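Long-range contacts in ethanolamine utilization protein EutL (Clostridium perfringens E str. JGS1987, PDB 4TME), which forms part of the shell of the ethanolamine-utilization bacterial microcompartment and binds ethanolamine, which probably controls opening of its transport pore by an allosteric route: residues D45-T49 with A148-A152; R66-G71 with T180-F184; I121-A125 with F203-Q208. All coordinates share one frame; numbering follows the deposited sequence. Where two conformers were deposited one is given.

Interaction 1 (D45-T49 with A148-A152); sequences DVTYT and AYLVA. With ETA (ethanolamine), chain J.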
loop_
_atom_site.group_PDB
_atom_site.type_symbol
_atom_site.label_atom_id
_atom_site.label_comp_id
_atom_site.label_asym_id
_atom_site.label_seq_id
_atom_site.Cartn_x
_atom_site.Cartn_y
_atom_site.Cartn_z
ATOM N N ASP C 45 5.917 -6.254 -13.687
ATOM C CA ASP C 45 6.942 -5.696 -14.576
ATOM C C ASP C 45 7.012 -6.434 -15.920
ATOM O O ASP C 45 7.328 -5.809 -16.953
ATOM C CB ASP C 45 8.294 -5.697 -13.874
ATOM C CG ASP C 45 8.269 -4.840 -12.638
ATOM O OD1 ASP C 45 8.062 -3.613 -12.793
ATOM O OD2 ASP C 45 8.362 -5.430 -11.526
ATOM N N VAL C 46 6.694 -7.735 -15.935
ATOM C CA VAL C 46 6.550 -8.439 -17.232
ATOM C C VAL C 46 5.404 -7.812 -18.011
ATOM O O VAL C 46 5.520 -7.579 -19.222
ATOM C CB VAL C 46 6.325 -9.954 -17.057
ATOM C CG1 VAL C 46 5.840 -10.618 -18.386
ATOM C CG2 VAL C 46 7.629 -10.604 -16.588
ATOM N N THR C 47 4.306 -7.512 -17.329
ATOM C CA THR C 47 3.169 -6.918 -18.021
ATOM C C THR C 47 3.487 -5.525 -18.545
ATOM O O THR C 47 3.117 -5.185 -19.659
ATOM C CB THR C 47 1.938 -6.894 -17.107
ATOM O OG1 THR C 47 1.617 -8.250 -16.787
ATOM C CG2 THR C 47 0.725 -6.256 -17.796
ATOM N N TYR C 48 4.210 -4.720 -17.774
ATOM C CA TYR C 48 4.590 -3.387 -18.249
ATOM C C TYR C 48 5.478 -3.478 -19.501
ATOM O O TYR C 48 5.357 -2.664 -20.441
ATOM C CB TYR C 48 5.327 -2.619 -17.140
ATOM C CG TYR C 48 4.456 -2.318 -15.932
ATOM C CD1 TYR C 48 3.110 -1.981 -16.080
ATOM C CD2 TYR C 48 4.965 -2.431 -14.652
ATOM C CE1 TYR C 48 2.305 -1.726 -14.956
ATOM C CE2 TYR C 48 4.183 -2.174 -13.528
ATOM C CZ TYR C 48 2.851 -1.804 -13.697
ATOM O OH TYR C 48 2.049 -1.533 -12.604
ATOM N N THR C 49 6.374 -4.465 -19.516
ATOM C CA THR C 49 7.245 -4.674 -20.663
ATOM C C THR C 49 6.404 -5.117 -21.870
ATOM O O THR C 49 6.665 -4.704 -23.019
ATOM C CB THR C 49 8.345 -5.731 -20.356
ATOM O OG1 THR C 49 9.046 -5.347 -19.169
ATOM C CG2 THR C 49 9.358 -5.842 -21.488
ATOM N N ALA C 148 17.860 -1.131 -19.625
ATOM C CA ALA C 148 17.913 -2.202 -18.655
ATOM C C ALA C 148 16.763 -1.994 -17.663
ATOM O O ALA C 148 16.679 -0.958 -17.030
ATOM C CB ALA C 148 19.248 -2.212 -17.927
ATOM N N TYR C 149 15.872 -2.967 -17.577
ATOM C CA TYR C 149 14.709 -2.928 -16.681
ATOM C C TYR C 149 15.032 -3.846 -15.510
ATOM O O TYR C 149 15.045 -5.066 -15.660
ATOM C CB TYR C 149 13.467 -3.363 -17.468
ATOM C CG TYR C 149 12.116 -3.106 -16.813
ATOM C CD1 TYR C 149 11.958 -3.009 -15.436
ATOM C CD2 TYR C 149 10.983 -2.971 -17.610
ATOM C CE1 TYR C 149 10.688 -2.784 -14.865
ATOM C CE2 TYR C 149 9.748 -2.758 -17.072
ATOM C CZ TYR C 149 9.592 -2.681 -15.708
ATOM O OH TYR C 149 8.343 -2.469 -15.191
ATOM N N LEU C 150 15.384 -3.232 -14.371
ATOM C CA LEU C 150 15.983 -3.939 -13.232
ATOM C C LEU C 150 15.040 -3.879 -12.032
ATOM O O LEU C 150 14.688 -2.780 -11.590
ATOM C CB LEU C 150 17.325 -3.303 -12.871
ATOM C CG LEU C 150 18.303 -3.151 -14.044
ATOM C CD1 LEU C 150 19.615 -2.503 -13.596
ATOM C CD2 LEU C 150 18.581 -4.489 -14.710
ATOM N N VAL C 151 14.618 -5.042 -11.531
ATOM C CA VAL C 151 13.707 -5.100 -10.389
ATOM C C VAL C 151 14.130 -6.201 -9.422
ATOM O O VAL C 151 14.449 -7.297 -9.838
ATOM C CB VAL C 151 12.249 -5.357 -10.837
ATOM C CG1 VAL C 151 11.301 -5.325 -9.631
ATOM C CG2 VAL C 151 11.817 -4.324 -11.861
ATOM N N ALA C 152 14.143 -5.888 -8.131
ATOM C CA ALA C 152 14.396 -6.894 -7.105
ATOM C C ALA C 152 13.784 -6.429 -5.789
ATOM O O ALA C 152 13.274 -5.319 -5.697
ATOM C CB ALA C 152 15.905 -7.136 -6.947
HETATM C CA ETA J . 8.441 -1.096 -10.465
HETATM N N ETA J . 7.319 -1.797 -11.026
HETATM C C ETA J . 9.227 -2.075 -9.619
HETATM O O ETA J . 8.480 -2.439 -8.472
#

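Interaction 2 (R66-G71 with T180-F184); sequences RSMYAG and TETNF. With ETA (ethanolamine), chain K; ETA (ethanolamine), chain J.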
loop_
_atom_site.group_PDB
_atom_site.type_symbol
_atom_site.label_atom_id
_atom_site.label_comp_id
_atom_site.label_asym_id
_atom_site.label_seq_id
_atom_site.Cartn_x
_atom_site.Cartn_y
_atom_site.Cartn_z
ATOM N N ARG C 66 -0.875 0.212 -13.349
ATOM C CA ARG C 66 -0.662 0.254 -11.897
ATOM C C ARG C 66 -0.540 -1.133 -11.293
ATOM O O ARG C 66 -1.205 -2.077 -11.740
ATOM C CB ARG C 66 -1.810 0.981 -11.187
ATOM C CG ARG C 66 -1.990 2.474 -11.482
ATOM C CD ARG C 66 -0.882 3.327 -10.884
ATOM N NE ARG C 66 -0.665 3.062 -9.446
ATOM C CZ ARG C 66 -1.448 3.482 -8.451
ATOM N NH1 ARG C 66 -2.525 4.215 -8.689
ATOM N NH2 ARG C 66 -1.146 3.177 -7.185
ATOM N N SER C 67 0.294 -1.222 -10.253
ATOM C CA SER C 67 0.518 -2.439 -9.491
ATOM C C SER C 67 -0.358 -2.514 -8.236
ATOM O O SER C 67 -0.738 -1.477 -7.684
ATOM C CB SER C 67 2.001 -2.517 -9.080
ATOM O OG SER C 67 2.819 -2.502 -10.250
ATOM N N MET C 68 -0.621 -3.731 -7.778
ATOM C CA MET C 68 -1.476 -3.966 -6.614
ATOM C C MET C 68 -0.680 -4.052 -5.306
ATOM O O MET C 68 0.420 -4.643 -5.257
ATOM C CB MET C 68 -2.278 -5.259 -6.765
ATOM C CG MET C 68 -3.118 -5.323 -8.024
ATOM S SD MET C 68 -4.460 -4.120 -8.017
ATOM C CE MET C 68 -4.105 -3.172 -9.450
ATOM N N TYR C 69 -1.262 -3.535 -4.224
ATOM C CA TYR C 69 -0.556 -3.552 -2.929
ATOM C C TYR C 69 -0.295 -4.969 -2.442
ATOM O O TYR C 69 -1.202 -5.801 -2.378
ATOM C CB TYR C 69 -1.344 -2.756 -1.867
ATOM C CG TYR C 69 -1.436 -1.300 -2.190
ATOM C CD1 TYR C 69 -0.322 -0.462 -2.036
ATOM C CD2 TYR C 69 -2.624 -0.735 -2.637
ATOM C CE1 TYR C 69 -0.401 0.880 -2.321
ATOM C CE2 TYR C 69 -2.709 0.626 -2.932
ATOM C CZ TYR C 69 -1.583 1.422 -2.776
ATOM O OH TYR C 69 -1.645 2.759 -3.066
ATOM N N ALA C 70 0.991 -5.240 -2.172
ATOM C CA ALA C 70 1.510 -6.462 -1.561
ATOM C C ALA C 70 1.570 -7.646 -2.519
ATOM O O ALA C 70 1.896 -8.745 -2.104
ATOM C CB ALA C 70 0.711 -6.834 -0.302
ATOM N N GLY C 71 1.315 -7.398 -3.803
ATOM C CA GLY C 71 1.607 -8.378 -4.845
ATOM C C GLY C 71 0.624 -9.529 -5.027
ATOM O O GLY C 71 -0.332 -9.714 -4.259
ATOM N N THR C 180 7.717 -0.110 -3.929
ATOM C CA THR C 180 6.595 0.108 -4.834
ATOM C C THR C 180 5.402 -0.677 -4.270
ATOM O O THR C 180 5.536 -1.296 -3.208
ATOM C CB THR C 180 6.950 -0.344 -6.232
ATOM O OG1 THR C 180 7.316 -1.725 -6.190
ATOM C CG2 THR C 180 8.118 0.486 -6.714
ATOM N N GLU C 181 4.258 -0.700 -4.965
ATOM C CA GLU C 181 3.071 -1.305 -4.360
ATOM C C GLU C 181 3.296 -2.765 -3.988
ATOM O O GLU C 181 2.799 -3.219 -2.952
ATOM C CB GLU C 181 1.849 -1.193 -5.293
ATOM C CG GLU C 181 1.292 0.230 -5.404
ATOM C CD GLU C 181 1.998 1.114 -6.429
ATOM O OE1 GLU C 181 2.987 0.678 -7.071
ATOM O OE2 GLU C 181 1.544 2.265 -6.603
ATOM N N THR C 182 4.083 -3.490 -4.791
ATOM C CA THR C 182 4.310 -4.907 -4.552
ATOM C C THR C 182 5.515 -5.170 -3.630
ATOM O O THR C 182 5.905 -6.322 -3.469
ATOM C CB THR C 182 4.540 -5.701 -5.861
ATOM O OG1 THR C 182 5.739 -5.264 -6.519
ATOM C CG2 THR C 182 3.336 -5.530 -6.820
ATOM N N ASN C 183 6.069 -4.108 -3.053
ATOM C CA ASN C 183 7.232 -4.190 -2.153
ATOM C C ASN C 183 8.504 -4.657 -2.855
ATOM O O ASN C 183 9.312 -5.408 -2.301
ATOM C CB ASN C 183 6.913 -5.086 -0.952
ATOM C CG ASN C 183 5.777 -4.522 -0.123
ATOM O OD1 ASN C 183 5.697 -3.310 0.058
ATOM N ND2 ASN C 183 4.838 -5.377 0.299
ATOM N N PHE C 184 8.667 -4.186 -4.084
ATOM C CA PHE C 184 9.907 -4.325 -4.842
ATOM C C PHE C 184 10.523 -2.938 -5.082
ATOM O O PHE C 184 10.052 -1.912 -4.562
ATOM C CB PHE C 184 9.633 -5.058 -6.170
ATOM C CG PHE C 184 9.533 -6.554 -6.023
ATOM C CD1 PHE C 184 8.412 -7.152 -5.449
ATOM C CD2 PHE C 184 10.565 -7.375 -6.449
ATOM C CE1 PHE C 184 8.336 -8.547 -5.330
ATOM C CE2 PHE C 184 10.492 -8.759 -6.331
ATOM C CZ PHE C 184 9.371 -9.347 -5.763
HETATM C CA ETA K . 7.512 -8.055 -8.931
HETATM N N ETA K . 6.298 -7.478 -8.394
HETATM C C ETA K . 7.367 -9.561 -9.098
HETATM O O ETA K . 6.266 -9.913 -9.896
HETATM C CA ETA J . 8.441 -1.096 -10.465
HETATM N N ETA J . 7.319 -1.797 -11.026
HETATM C C ETA J . 9.227 -2.075 -9.619
HETATM O O ETA J . 8.480 -2.439 -8.472
HETATM O O HOH W 1 1.857 1.261 -9.676
HETATM O O HOH W 2 0.678 3.731 -4.385
HETATM O O HOH W 3 4.427 -8.259 -0.220
HETATM O O HOH W 4 4.832 -8.749 -3.718
#

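Interaction 3 (I121-A125 with F203-Q208); sequences ICYYA and FAEAVQ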
loop_
_atom_site.group_PDB
_atom_site.type_symbol
_atom_site.label_atom_id
_atom_site.label_comp_id
_atom_site.label_asym_id
_atom_site.label_seq_id
_atom_site.Cartn_x
_atom_site.Cartn_y
_atom_site.Cartn_z
ATOM N N ILE C 121 13.372 -15.549 -3.261
ATOM C CA ILE C 121 13.946 -14.285 -3.726
ATOM C C ILE C 121 13.982 -14.381 -5.232
ATOM O O ILE C 121 14.409 -15.395 -5.765
ATOM C CB ILE C 121 15.384 -14.041 -3.183
ATOM C CG1 ILE C 121 15.374 -13.986 -1.657
ATOM C CG2 ILE C 121 15.958 -12.745 -3.740
ATOM C CD1 ILE C 121 16.756 -13.977 -1.029
ATOM N N CYS C 122 13.539 -13.333 -5.918
ATOM C CA CYS C 122 13.539 -13.321 -7.369
ATOM C C CYS C 122 13.788 -11.914 -7.894
ATOM O O CYS C 122 13.590 -10.920 -7.169
ATOM C CB CYS C 122 12.210 -13.843 -7.913
ATOM S SG CYS C 122 10.808 -12.788 -7.471
ATOM N N TYR C 123 14.188 -11.827 -9.158
ATOM C CA TYR C 123 14.528 -10.544 -9.744
ATOM C C TYR C 123 14.250 -10.545 -11.234
ATOM O O TYR C 123 14.090 -11.596 -11.862
ATOM C CB TYR C 123 16.010 -10.221 -9.513
ATOM C CG TYR C 123 16.936 -11.250 -10.120
ATOM C CD1 TYR C 123 17.337 -12.371 -9.401
ATOM C CD2 TYR C 123 17.415 -11.105 -11.411
ATOM C CE1 TYR C 123 18.180 -13.321 -9.963
ATOM C CE2 TYR C 123 18.246 -12.041 -11.973
ATOM C CZ TYR C 123 18.632 -13.145 -11.248
ATOM O OH TYR C 123 19.473 -14.070 -11.825
ATOM N N TYR C 124 14.190 -9.339 -11.774
ATOM C CA TYR C 124 13.985 -9.091 -13.205
ATOM C C TYR C 124 15.185 -8.318 -13.695
ATOM O O TYR C 124 15.553 -7.314 -13.092
ATOM C CB TYR C 124 12.716 -8.283 -13.398
ATOM C CG TYR C 124 12.114 -8.172 -14.804
ATOM C CD1 TYR C 124 11.787 -9.301 -15.537
ATOM C CD2 TYR C 124 11.759 -6.920 -15.320
ATOM C CE1 TYR C 124 11.192 -9.182 -16.774
ATOM C CE2 TYR C 124 11.157 -6.796 -16.566
ATOM C CZ TYR C 124 10.867 -7.929 -17.273
ATOM O OH TYR C 124 10.233 -7.810 -18.520
ATOM N N ALA C 125 15.792 -8.782 -14.772
ATOM C CA ALA C 125 16.943 -8.105 -15.354
ATOM C C ALA C 125 16.798 -8.215 -16.862
ATOM O O ALA C 125 17.420 -9.067 -17.506
ATOM C CB ALA C 125 18.236 -8.721 -14.875
ATOM N N PHE C 203 23.527 -6.667 -12.407
ATOM C CA PHE C 203 22.392 -6.592 -11.484
ATOM C C PHE C 203 22.033 -8.007 -11.022
ATOM O O PHE C 203 21.896 -8.263 -9.826
ATOM C CB PHE C 203 21.190 -5.894 -12.164
ATOM C CG PHE C 203 20.001 -5.662 -11.253
ATOM C CD1 PHE C 203 19.957 -4.546 -10.433
ATOM C CD2 PHE C 203 18.931 -6.535 -11.236
ATOM C CE1 PHE C 203 18.877 -4.324 -9.589
ATOM C CE2 PHE C 203 17.841 -6.304 -10.401
ATOM C CZ PHE C 203 17.820 -5.205 -9.583
ATOM N N ALA C 204 21.886 -8.930 -11.974
ATOM C CA ALA C 204 21.532 -10.300 -11.627
ATOM C C ALA C 204 22.567 -10.922 -10.674
ATOM O O ALA C 204 22.209 -11.564 -9.681
ATOM C CB ALA C 204 21.405 -11.155 -12.880
ATOM N N GLU C 205 23.838 -10.734 -10.983
ATOM C CA GLU C 205 24.918 -11.310 -10.186
ATOM C C GLU C 205 24.874 -10.746 -8.771
ATOM O O GLU C 205 25.050 -11.484 -7.784
ATOM C CB GLU C 205 26.279 -11.023 -10.825
ATOM C CG GLU C 205 27.433 -11.693 -10.087
ATOM C CD GLU C 205 28.786 -11.327 -10.659
ATOM O OE1 GLU C 205 28.830 -10.767 -11.775
ATOM O OE2 GLU C 205 29.802 -11.600 -9.986
ATOM N N ALA C 206 24.605 -9.446 -8.655
ATOM C CA ALA C 206 24.576 -8.812 -7.337
ATOM C C ALA C 206 23.371 -9.279 -6.502
ATOM O O ALA C 206 23.496 -9.508 -5.296
ATOM C CB ALA C 206 24.565 -7.300 -7.479
ATOM N N VAL C 207 22.205 -9.433 -7.124
ATOM C CA VAL C 207 21.048 -9.941 -6.397
ATOM C C VAL C 207 21.332 -11.364 -5.909
ATOM O O VAL C 207 21.047 -11.702 -4.753
ATOM C CB VAL C 207 19.753 -9.924 -7.249
ATOM C CG1 VAL C 207 18.616 -10.557 -6.462
ATOM C CG2 VAL C 207 19.363 -8.483 -7.630
ATOM N N GLN C 208 21.950 -12.182 -6.754
ATOM C CA GLN C 208 22.223 -13.563 -6.366
ATOM C C GLN C 208 23.213 -13.573 -5.204
ATOM O O GLN C 208 23.131 -14.417 -4.308
ATOM C CB GLN C 208 22.754 -14.384 -7.553
ATOM C CG GLN C 208 21.631 -14.625 -8.566
ATOM C CD GLN C 208 21.923 -15.684 -9.602
ATOM O OE1 GLN C 208 22.987 -16.317 -9.600
ATOM N NE2 GLN C 208 20.947 -15.907 -10.496
#

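Interaction 1 (D45-T49 with A148-A152)
D45 meets Y149 across the interface between helix 44-57 and strand 146-152. D45 CB lies 3.5 Å from Y149 OH, at the start of a path that crosses the tyrosine at about a right angle. CG of D45 is equally near that OH; it stands anti to its own carbonyl carbon (chi1 -62°), which turns the carboxylate toward the strand. At the tip the two oxygens part company. D45 OD1 accepts a hydrogen bond from Y149 OH at 2.7 Å, on the anti lone pair facing away from OD2, with carboxylate and ring planes 74° apart. D45 OD1 also accepts from the amine N of ethanolamine J at 2.6 Å, consistent with the hydroxyl orienting the carboxylate that binds the amine. The helix comes from the first BMC domain and the strand from the six-stranded sheet that carries the second BMC half, which puts this ethanolamine pocket between the halves of the tandem-BMC fold. D45 OD2, by contrast, rests 3.5 Å from V151 CG1 and 3.6 Å from V151 CG2. Further along the helix, T49 OG1 sits 3.4 Å from Y149 CE2 while donating to D45 O at 2.8 Å; it is bonded to Y124 as well. The CD2 edge of Y48 faces the Y149 hydroxyl, and Y48 OH reaches S67.

Interaction 2 (R66-G71 with T180-F184)
Bends in two long side chains join R66 to E181. The arginine folds at chi2 (-70°) and again at chi3, and the glutamate turns at chi2 (84°), which brings their charged ends together as the two side chains cross at about a right angle. R66 NH2 donates to E181 OE2 at 2.9 Å in a salt bridge; the oxygen is met from above the carboxylate plane, 37° out of it. A water held by R66 NE and S67 N also donates weakly to E181 OE1, and a second water links E181 OE2 to Y69 OH, so both carboxylate oxygens have partners and the group's rotation is restrained. Nearby, E181 CG lies 3.6 Å from Y69 CE1.

The backbones join as well. A70 N donates to E181 O at 2.8 Å, and the CA-H of Y69 points to the same carbonyl oxygen. This ties a type II turn, M68 to G71, to a type I turn, T180 to N183. T182 CG2 packs 3.4 Å from M68 O and also against G71, while T182 OG1 accepts from the amine N of ethanolamine K at 3.0 Å. CA of ethanolamine K stands 3.6 Å above the plane of the F184 ring, over its centre. T180 OG1 shares a hydrogen bond of 2.7 Å with the hydroxyl O of ethanolamine J. N183 OD1 accepts from Y69 N of the third subunit, and Y69 rings of neighbouring subunits meet, so the joined turns also lie at the subunit interface. The pairing thus belongs to the ethanolamine-binding region of a trimeric tandem-BMC shell protein, where a loop of each BMC half meets the other beside two bound ligands.

Interaction 3 (I121-A125 with F203-Q208)
The Y123 ring carries the carbonyl oxygen of A204 over one face and the amide nitrogen of Q208 at its edge, near the ring plane. A204 CB presses on Y123 CE2, 3.4 Å away, and V207 CG1 approaches Y123 CD1 at 3.7 Å. CG of Y123 stands between its own backbone N and carbonyl carbon (chi1 60°), a torsion that carries the ring out over the helix. There Q208 NE2 gives Y123 OH a short but weak, bent bond of 2.7 Å (126° at the hydrogen); the same nitrogen is bonded to N3. The second flat group, the F203 ring, has V207 CG2 of its own helix 3.8 Å above one face. F203 CE2 lies 3.7 Å from Y124 O, and F203 CD2 reaches A125 CB at 4.3 Å. At the far end I121 CG2 meets V207 CG1. Strand 122-125 and helix 203-208 run nearly antiparallel, at 169°, their axes 8.8 Å apart at the closest. This is the helix-on-sheet layer of the second half of the chain: F203 and V207 also pack on A152 of the adjoining strand 146-152 and on A160 of helix 154-167, which lies alongside helix 193-212.

The three contacts cross along the chain: their first segments come in the order 45-49, 66-71, 121-125, and their second segments in the order 148-152, 180-184, 203-208. Interactions 1 and 2 have centres about 13 Å apart and share ethanolamine J; helix 44-57 and strand 61-67 are consecutive elements, and V151 and A152 pack on F184. Interactions 1 and 3, about 12 Å apart, reach neighbouring strands of one sheet, 146-152 and 122-128, where the backbones of V151 and Y124 are hydrogen-bonded. Interactions 2 and 3 lie about 18 Å apart. Interaction 1 thus connects the ligand-bearing turns to the helix-covered sheet, which places ethanolamine J between the two halves; the proposed allosteric control of the pore could draw on such a placement.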